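PDB 4UMI: fiber protein from Snake adenovirus 1, which probably forms the trimeric spikes that protrude from each capsid vertex and attaches the virion to a host-cell receptor through its head domain. Local coordinates for residues L105-E110 and F121-E126; F131-L136 and S201-T206. One frame throughout, in Å; residues are numbered along the deposited sequence.

Contact 1: residues L105-E110 and F121-E126; sequences LDIAEE and FQAREE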
# COMPACT_ATOMS: atom_id res chain seq x y z
N LEU A 105 9.57 11.28 9.75
CA LEU A 105 8.67 10.89 10.85
C LEU A 105 8.27 9.44 10.66
O LEU A 105 7.93 9.04 9.57
CB LEU A 105 7.38 11.71 10.82
CG LEU A 105 6.35 11.44 11.91
CD1 LEU A 105 6.82 11.95 13.26
CD2 LEU A 105 5.00 12.04 11.55
N ASP A 106 8.26 8.67 11.74
CA ASP A 106 7.69 7.34 11.71
C ASP A 106 7.27 6.96 13.11
O ASP A 106 8.13 6.70 13.94
CB ASP A 106 8.67 6.32 11.09
CG ASP A 106 7.97 5.10 10.50
OD1 ASP A 106 6.75 5.07 10.52
OD2 ASP A 106 8.66 4.22 9.94
N ILE A 107 5.96 7.03 13.38
CA ILE A 107 5.41 6.79 14.72
C ILE A 107 4.23 5.83 14.62
O ILE A 107 3.61 5.70 13.58
CB ILE A 107 4.93 8.12 15.40
CG1 ILE A 107 3.81 8.82 14.62
CG2 ILE A 107 6.09 9.07 15.63
CD1 ILE A 107 3.16 10.03 15.28
N ALA A 108 3.90 5.15 15.70
CA ALA A 108 2.76 4.28 15.77
C ALA A 108 2.09 4.41 17.10
O ALA A 108 2.73 4.76 18.10
CB ALA A 108 3.13 2.85 15.53
N GLU A 109 0.79 4.10 17.15
CA GLU A 109 0.00 4.30 18.36
C GLU A 109 -1.17 3.33 18.33
O GLU A 109 -1.75 3.08 17.26
CB GLU A 109 -0.49 5.75 18.31
CG GLU A 109 -1.19 6.27 19.52
CD GLU A 109 -1.35 7.76 19.38
OE1 GLU A 109 -0.40 8.46 18.90
OE2 GLU A 109 -2.43 8.23 19.77
N GLU A 110 -1.58 2.84 19.49
CA GLU A 110 -2.72 1.96 19.63
C GLU A 110 -3.86 2.76 20.23
O GLU A 110 -3.65 3.45 21.22
CB GLU A 110 -2.36 0.79 20.54
CG GLU A 110 -3.43 -0.28 20.63
CD GLU A 110 -3.40 -1.25 19.49
OE1 GLU A 110 -2.36 -1.36 18.82
OE2 GLU A 110 -4.44 -1.90 19.26
N PHE A 121 -2.43 2.50 14.48
CA PHE A 121 -2.17 3.46 13.42
C PHE A 121 -0.66 3.72 13.36
O PHE A 121 -0.01 3.82 14.39
CB PHE A 121 -2.89 4.76 13.66
CG PHE A 121 -4.38 4.65 13.54
CD1 PHE A 121 -4.98 4.70 12.31
CD2 PHE A 121 -5.18 4.48 14.64
CE1 PHE A 121 -6.35 4.59 12.18
CE2 PHE A 121 -6.54 4.39 14.53
CZ PHE A 121 -7.11 4.40 13.30
N GLN A 122 -0.13 3.89 12.16
CA GLN A 122 1.24 4.32 11.93
C GLN A 122 1.20 5.55 11.06
O GLN A 122 0.51 5.59 10.04
CB GLN A 122 2.10 3.21 11.31
CG GLN A 122 3.48 3.61 10.81
CD GLN A 122 4.12 2.54 10.01
OE1 GLN A 122 3.45 1.59 9.56
NE2 GLN A 122 5.39 2.70 9.74
N ALA A 123 1.98 6.56 11.44
CA ALA A 123 2.09 7.79 10.68
C ALA A 123 3.53 7.96 10.21
O ALA A 123 4.45 7.96 11.03
CB ALA A 123 1.64 8.97 11.54
N ARG A 124 3.72 8.08 8.91
CA ARG A 124 5.03 8.16 8.31
C ARG A 124 5.13 9.38 7.42
O ARG A 124 4.18 9.69 6.71
CB ARG A 124 5.38 6.86 7.58
CG ARG A 124 6.77 6.76 7.03
CD ARG A 124 6.82 5.52 6.14
NE ARG A 124 6.93 4.28 6.87
CZ ARG A 124 6.86 3.06 6.31
NH1 ARG A 124 6.66 2.93 4.99
NH2 ARG A 124 6.98 1.96 7.08
N GLU A 125 6.26 10.08 7.47
CA GLU A 125 6.55 11.15 6.53
C GLU A 125 7.86 10.83 5.83
O GLU A 125 8.89 10.55 6.46
CB GLU A 125 6.61 12.52 7.21
CG GLU A 125 6.86 13.61 6.20
CD GLU A 125 6.93 14.98 6.81
OE1 GLU A 125 5.89 15.54 7.18
OE2 GLU A 125 8.03 15.54 6.89
N GLU A 126 7.81 10.90 4.50
CA GLU A 126 9.01 10.76 3.65
C GLU A 126 9.20 12.10 2.95
O GLU A 126 8.23 12.72 2.51
CB GLU A 126 8.86 9.67 2.57
CG GLU A 126 10.16 9.48 1.80
CD GLU A 126 10.11 8.63 0.54
OE1 GLU A 126 9.12 7.95 0.25
OE2 GLU A 126 11.11 8.64 -0.21
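L105-E110 and F121-E126 are the two arms of an antiparallel beta hairpin in the fiber head. The axes of the two short segments run 178° apart and approach to 4.5 Å. L105, I107 and E109 form hydrogen-bonded pairs with E125, A123 and F121. The I107-A123 pair is regular: A123 N to I107 O measures 2.8 Å and I107 N to A123 O 2.9 Å. The L105-E125 pair is uneven, because L105 N to E125 O is a weak bond of 3.4 Å.

D106, A108, Q122 and R124 share one face of the sheet. There the carboxylate of D106 reaches across to two partners. Its OD1 accepts a nearly straight bond from Q122 NE2 at 2.8 Å, using the syn lone pair. The carboxylate and amide planes are only 10° apart. OD2 makes a longer salt bridge to R124 NE at 3.5 Å. OD2 lies near the guanidinium plane, at its edge, but the two flat groups stand 85° apart. R124 gets there by a bend at chi3. On the other face I107 CG1 packs on A123 CB at 3.8 Å, and F159 of helix 154-161 covers L105 and A123.

The polar face looks onto the second subunit. There E126 of that subunit accepts from Q122 NE2 and pairs with R124 NH2, and its K133 donates to Q122 OE1. E126 also brings a carboxylate close to D106. The nearby arginine and lysine probably offset this crowding of negative charge, so the hairpin contributes a charged, hydrogen-bonded patch to the trimer interface.

Contact 2: residues F131-L136 and S201-T206; sequences FTKRTL and SSFYLT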
# COMPACT_ATOMS: atom_id res chain seq x y z
N PHE A 131 9.42 17.02 -2.75
CA PHE A 131 8.15 16.45 -2.32
C PHE A 131 8.17 15.97 -0.90
O PHE A 131 9.19 15.50 -0.38
CB PHE A 131 7.74 15.33 -3.25
CG PHE A 131 7.31 15.79 -4.60
CD1 PHE A 131 8.25 16.08 -5.56
CD2 PHE A 131 5.98 15.90 -4.94
CE1 PHE A 131 7.88 16.48 -6.83
CE2 PHE A 131 5.59 16.32 -6.20
CZ PHE A 131 6.55 16.59 -7.15
N THR A 132 6.98 15.99 -0.31
CA THR A 132 6.73 15.34 0.96
C THR A 132 5.57 14.40 0.79
O THR A 132 4.55 14.73 0.18
CB THR A 132 6.40 16.40 2.02
OG1 THR A 132 7.48 17.33 2.11
CG2 THR A 132 6.18 15.80 3.37
N LYS A 133 5.71 13.19 1.32
CA LYS A 133 4.65 12.19 1.32
C LYS A 133 4.32 11.87 2.77
O LYS A 133 5.20 11.54 3.55
CB LYS A 133 5.07 10.89 0.62
CG LYS A 133 3.90 9.91 0.52
CD LYS A 133 4.07 8.62 -0.31
CE LYS A 133 5.19 7.76 0.15
NZ LYS A 133 5.13 6.50 -0.66
N ARG A 134 3.07 11.98 3.15
CA ARG A 134 2.59 11.60 4.48
C ARG A 134 1.64 10.44 4.33
O ARG A 134 0.65 10.56 3.60
CB ARG A 134 1.93 12.76 5.21
CG ARG A 134 2.97 13.77 5.67
CD ARG A 134 2.37 15.05 6.15
NE ARG A 134 3.43 16.04 6.46
CZ ARG A 134 3.37 17.34 6.18
NH1 ARG A 134 2.31 17.88 5.58
NH2 ARG A 134 4.39 18.13 6.50
N THR A 135 1.94 9.34 4.99
CA THR A 135 1.14 8.11 4.91
C THR A 135 0.61 7.72 6.28
O THR A 135 1.35 7.66 7.26
CB THR A 135 1.97 6.94 4.36
OG1 THR A 135 2.56 7.29 3.10
CG2 THR A 135 1.13 5.70 4.17
N LEU A 136 -0.70 7.44 6.31
CA LEU A 136 -1.36 6.85 7.45
C LEU A 136 -1.60 5.35 7.17
O LEU A 136 -2.27 5.05 6.18
CB LEU A 136 -2.68 7.54 7.72
CG LEU A 136 -3.45 7.04 8.93
CD1 LEU A 136 -2.74 7.40 10.24
CD2 LEU A 136 -4.88 7.59 8.94
N SER A 201 -3.93 1.81 3.87
CA SER A 201 -3.15 3.02 3.99
C SER A 201 -3.69 4.11 3.15
O SER A 201 -4.36 3.87 2.13
CB SER A 201 -1.69 2.79 3.70
OG SER A 201 -1.50 2.36 2.40
N SER A 202 -3.41 5.35 3.54
CA SER A 202 -3.84 6.53 2.83
C SER A 202 -2.70 7.52 2.86
O SER A 202 -2.17 7.75 3.94
CB SER A 202 -5.06 7.12 3.57
OG SER A 202 -5.54 8.34 3.00
N PHE A 203 -2.35 8.10 1.73
CA PHE A 203 -1.25 9.07 1.70
C PHE A 203 -1.64 10.31 0.92
O PHE A 203 -2.54 10.30 0.10
CB PHE A 203 0.08 8.47 1.22
CG PHE A 203 0.09 7.97 -0.20
CD1 PHE A 203 0.36 8.82 -1.25
CD2 PHE A 203 -0.19 6.64 -0.48
CE1 PHE A 203 0.36 8.36 -2.56
CE2 PHE A 203 -0.16 6.19 -1.77
CZ PHE A 203 0.10 7.04 -2.80
N TYR A 204 -0.89 11.38 1.16
CA TYR A 204 -0.90 12.52 0.25
C TYR A 204 0.54 12.89 -0.03
O TYR A 204 1.44 12.65 0.76
CB TYR A 204 -1.73 13.71 0.64
CG TYR A 204 -1.22 14.46 1.82
CD1 TYR A 204 -1.51 14.08 3.13
CD2 TYR A 204 -0.54 15.64 1.66
CE1 TYR A 204 -1.09 14.82 4.23
CE2 TYR A 204 -0.15 16.39 2.74
CZ TYR A 204 -0.40 15.99 4.03
OH TYR A 204 -0.01 16.75 5.13
N LEU A 205 0.75 13.41 -1.21
CA LEU A 205 2.08 13.65 -1.73
C LEU A 205 2.00 14.99 -2.36
O LEU A 205 1.12 15.18 -3.21
CB LEU A 205 2.43 12.51 -2.77
CG LEU A 205 3.64 12.52 -3.66
CD1 LEU A 205 4.86 12.43 -2.80
CD2 LEU A 205 3.60 11.41 -4.68
N THR A 206 2.84 15.92 -1.91
CA THR A 206 2.77 17.29 -2.33
C THR A 206 4.17 17.93 -2.45
O THR A 206 5.13 17.50 -1.80
CB THR A 206 1.96 18.11 -1.33
OG1 THR A 206 1.79 19.43 -1.82
CG2 THR A 206 2.61 18.17 0.01
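R134 and Y204 form a hydrogen-bonded pair, and their side chains lie alongside each other, pointing the same way. R134 NH1 donates to Y204 OH at 2.6 Å. The hydroxyl lies close to the guanidinium plane, at its edge, while the phenol ring is turned 65° from that plane. The aliphatic part of R134 also touches the ring: CB comes within 3.8 Å of Y204 CE1. Y204 takes the chi1 of 69° that sets CG between its backbone N and carbonyl carbon, and this swings the ring over toward R134. T132 CG2, from the same strand as R134, lies over one guanidinium face, offset toward the rim. The ring of H163 meets Y204 edge-to-face.

K133, T135, F203 and L205 occupy the reverse face. K133 crosses F203 at an angle, its CD 3.8 Å from F203 CD1. The chain bends at chi3 and carries NZ above the ring, close to the ring normal. At 5.2 Å from the ring centroid this cation-pi contact is long and at most weak. T135 runs beside F203, with OG1 3.3 Å from F203 CB. L205 CD1 packs on K133 CB, also at 3.8 Å.

The strands themselves are antiparallel, 165° between directions. They are neighbours in the four-stranded sheet of the fiber head, with 198-206 outermost within the chain. Distant in sequence, they form no hairpin. Paired N-H...O=C bonds join T132 with T206, R134 with Y204 and L136 with S202.

K133 NZ has its strongest polar partner, Q122, on the third subunit, whose F137 ring it also meets in a cation-pi contact. One face therefore uses an arginine-tyrosine bond within the subunit. The other combines apolar packing with a lysine whose charge is directed to the trimer interface.

Both contacts are buried and belong to one four-stranded antiparallel sheet, ordered as in the chain. Contact 1 joins the first two strands as a local hairpin. Contact 2 brings together strands 131-140 and 198-206, far apart in sequence. The middle strands 118-128 and 131-140 are neighbours, so the contacts touch directly. The salt bridge from E125 OE1 to R134 NE, 2.6 Å, ties their side chains, and E126 O probably accepts from K133 N at 2.8 Å. Contact 1 is richer in charge across its strands, whereas contact 2 relies more on aromatic rings. Across the trimer the polar face of contact 1 in one subunit meets the lysine face of contact 2 in another.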